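Local coordinates for ricin B lectin (Clostridium thermocellum, PDB 3VSF), which is an exo-beta-1,3-galactanase that joins a family 43 glycoside hydrolase domain to a galactose-binding beta-trefoil module, and probably trims beta-1,3-galactan from chain ends, at residues 263-268 / 275-280. Sequence-based numbering, arbitrary orientation.
Sequences YAYSKD and QLYNLG
Y263 and Y277 face each other as an antiparallel hydrogen-bonded pair, and their side chains lie on the same side of the sheet. Two backbone bonds tie them: Y263 N to Y277 O at 2.9 Å, and Y277 N to Y263 O, also 2.9 Å and the straighter of the two. L276 CA adds a longer C-H...O approach to Y263 O. In Y263, a chi1 of 73° places CG between the backbone N and the carbonyl carbon, leaning the ring toward 277-279. One face thereby receives the methylene of Y277, a CH-pi contact with CB 3.8 Å from the Y263 ring centroid and displaced toward the CE1-CZ rim. The two rings themselves meet obliquely, their planes 36° apart. At the edge of the Y263 ring, CD1 touches L279 CB at 3.9 Å, and N278 O lies near the ring plane. The Y277 ring, with CG beside the backbone N, extends toward the turn and lies alongside Y265. Those two rings meet rim to rim, their planes nearly parallel (13° apart) but one stepped off the plane of the other, with Y265 CE2 and Y277 CE2 3.5 Å apart and neither lying over the other. The three tyrosines thus form an aromatic cluster. The hydroxyl of Y263 is satisfied by L336 N, beyond the hairpin. On the turn side of the bridge, Y265 has a backbone hydrogen bond with S274, whose OG also accepts one from Y265 N; at the other end L279 bonds to A261. This hairpin closes one four-stranded antiparallel blade of the family 43 five-bladed beta-propeller: 277-279 is its outermost strand, 261-266 lies inside it, and strand 246-251 flanks the latter, with I249 packing against both Y263 and L279.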
loop_
_atom_site.group_PDB
_atom_site.type_symbol
_atom_site.label_atom_id
_atom_site.label_comp_id
_atom_site.label_asym_id
_atom_site.label_seq_id
_atom_site.Cartn_x
_atom_site.Cartn_y
_atom_site.Cartn_z
ATOM N N TYR A 263 -8.959 -1.573 6.596
ATOM C CA TYR A 263 -8.146 -2.300 7.562
ATOM C C TYR A 263 -8.855 -2.431 8.903
ATOM O O TYR A 263 -9.807 -1.703 9.189
ATOM C CB TYR A 263 -6.786 -1.618 7.751
ATOM C CG TYR A 263 -6.840 -0.329 8.544
ATOM C CD1 TYR A 263 -7.010 0.895 7.908
ATOM C CD2 TYR A 263 -6.711 -0.335 9.927
ATOM C CE1 TYR A 263 -7.055 2.076 8.630
ATOM C CE2 TYR A 263 -6.755 0.839 10.656
ATOM C CZ TYR A 263 -6.927 2.041 10.001
ATOM O OH TYR A 263 -6.971 3.212 10.723
ATOM N N ALA A 264 -8.383 -3.365 9.719
ATOM C CA ALA A 264 -8.921 -3.564 11.057
ATOM C C ALA A 264 -7.819 -4.063 11.979
ATOM O O ALA A 264 -6.776 -4.529 11.519
ATOM C CB ALA A 264 -10.077 -4.546 11.025
ATOM N N TYR A 265 -8.050 -3.966 13.283
ATOM C CA TYR A 265 -7.048 -4.370 14.259
ATOM C C TYR A 265 -7.665 -5.168 15.400
ATOM O O TYR A 265 -8.876 -5.128 15.618
ATOM C CB TYR A 265 -6.316 -3.144 14.809
ATOM C CG TYR A 265 -7.237 -2.103 15.405
ATOM C CD1 TYR A 265 -7.507 -2.086 16.767
ATOM C CD2 TYR A 265 -7.837 -1.141 14.605
ATOM C CE1 TYR A 265 -8.349 -1.138 17.315
ATOM C CE2 TYR A 265 -8.681 -0.190 15.145
ATOM C CZ TYR A 265 -8.934 -0.193 16.499
ATOM O OH TYR A 265 -9.772 0.754 17.040
ATOM N N SER A 266 -6.820 -5.892 16.125
ATOM C CA SER A 266 -7.267 -6.696 17.253
ATOM C C SER A 266 -6.078 -7.166 18.081
ATOM O O SER A 266 -4.990 -7.387 17.551
ATOM C CB SER A 266 -8.072 -7.902 16.765
ATOM O OG SER A 266 -8.529 -8.684 17.856
ATOM N N LYS A 267 -6.291 -7.314 19.383
ATOM C CA LYS A 267 -5.248 -7.801 20.273
ATOM C C LYS A 267 -5.116 -9.315 20.160
ATOM O O LYS A 267 -4.070 -9.884 20.471
ATOM C CB LYS A 267 -5.545 -7.399 21.718
ATOM C CG LYS A 267 -5.654 -5.898 21.935
ATOM C CD LYS A 267 -5.926 -5.567 23.394
ATOM C CE LYS A 267 -6.001 -4.064 23.618
ATOM N NZ LYS A 267 -6.216 -3.726 25.052
ATOM N N ASP A 268 -6.186 -9.962 19.706
ATOM C CA ASP A 268 -6.204 -11.413 19.554
ATOM C C ASP A 268 -6.748 -11.818 18.186
ATOM O O ASP A 268 -7.642 -11.167 17.647
ATOM C CB ASP A 268 -7.042 -12.055 20.662
ATOM C CG ASP A 268 -6.492 -11.773 22.047
ATOM O OD1 ASP A 268 -5.252 -11.729 22.199
ATOM O OD2 ASP A 268 -7.299 -11.595 22.984
ATOM N N GLN A 275 -13.938 -2.600 13.715
ATOM C CA GLN A 275 -14.672 -2.366 12.482
ATOM C C GLN A 275 -13.695 -2.006 11.368
ATOM O O GLN A 275 -12.501 -1.838 11.615
ATOM C CB GLN A 275 -15.697 -1.246 12.675
ATOM C CG GLN A 275 -15.141 -0.018 13.381
ATOM C CD GLN A 275 -16.182 1.069 13.570
ATOM O OE1 GLN A 275 -16.585 1.732 12.614
ATOM N NE2 GLN A 275 -16.625 1.255 14.809
ATOM N N LEU A 276 -14.200 -1.893 10.146
ATOM C CA LEU A 276 -13.353 -1.572 9.003
ATOM C C LEU A 276 -13.092 -0.073 8.905
ATOM O O LEU A 276 -14.015 0.735 8.998
ATOM C CB LEU A 276 -13.976 -2.085 7.701
ATOM C CG LEU A 276 -14.022 -3.602 7.488
ATOM C CD1 LEU A 276 -12.633 -4.212 7.625
ATOM C CD2 LEU A 276 -15.002 -4.262 8.445
ATOM N N TYR A 277 -11.826 0.290 8.720
ATOM C CA TYR A 277 -11.444 1.685 8.545
ATOM C C TYR A 277 -10.814 1.896 7.173
ATOM O O TYR A 277 -9.940 1.134 6.760
ATOM C CB TYR A 277 -10.474 2.124 9.642
ATOM C CG TYR A 277 -11.064 2.101 11.034
ATOM C CD1 TYR A 277 -11.888 3.126 11.477
ATOM C CD2 TYR A 277 -10.790 1.057 11.908
ATOM C CE1 TYR A 277 -12.429 3.111 12.749
ATOM C CE2 TYR A 277 -11.326 1.032 13.183
ATOM C CZ TYR A 277 -12.143 2.062 13.598
ATOM O OH TYR A 277 -12.679 2.044 14.866
ATOM N N ASN A 278 -11.260 2.933 6.472
ATOM C CA ASN A 278 -10.763 3.218 5.131
ATOM C C ASN A 278 -9.248 3.400 5.076
ATOM O O ASN A 278 -8.648 3.994 5.973
ATOM C CB ASN A 278 -11.469 4.444 4.546
ATOM C CG ASN A 278 -12.915 4.167 4.190
ATOM O OD1 ASN A 278 -13.492 3.165 4.615
ATOM N ND2 ASN A 278 -13.510 5.054 3.401
ATOM N N LEU A 279 -8.640 2.876 4.016
ATOM C CA LEU A 279 -7.201 2.983 3.812
ATOM C C LEU A 279 -6.925 3.413 2.377
ATOM O O LEU A 279 -7.446 2.820 1.433
ATOM C CB LEU A 279 -6.521 1.643 4.100
ATOM C CG LEU A 279 -4.992 1.637 4.129
ATOM C CD1 LEU A 279 -4.482 2.522 5.254
ATOM C CD2 LEU A 279 -4.465 0.219 4.281
ATOM N N GLY A 280 -6.105 4.447 2.215
ATOM C CA GLY A 280 -5.865 5.019 0.903
ATOM C C GLY A 280 -7.111 5.730 0.410
ATOM O O GLY A 280 -8.016 6.011 1.195
#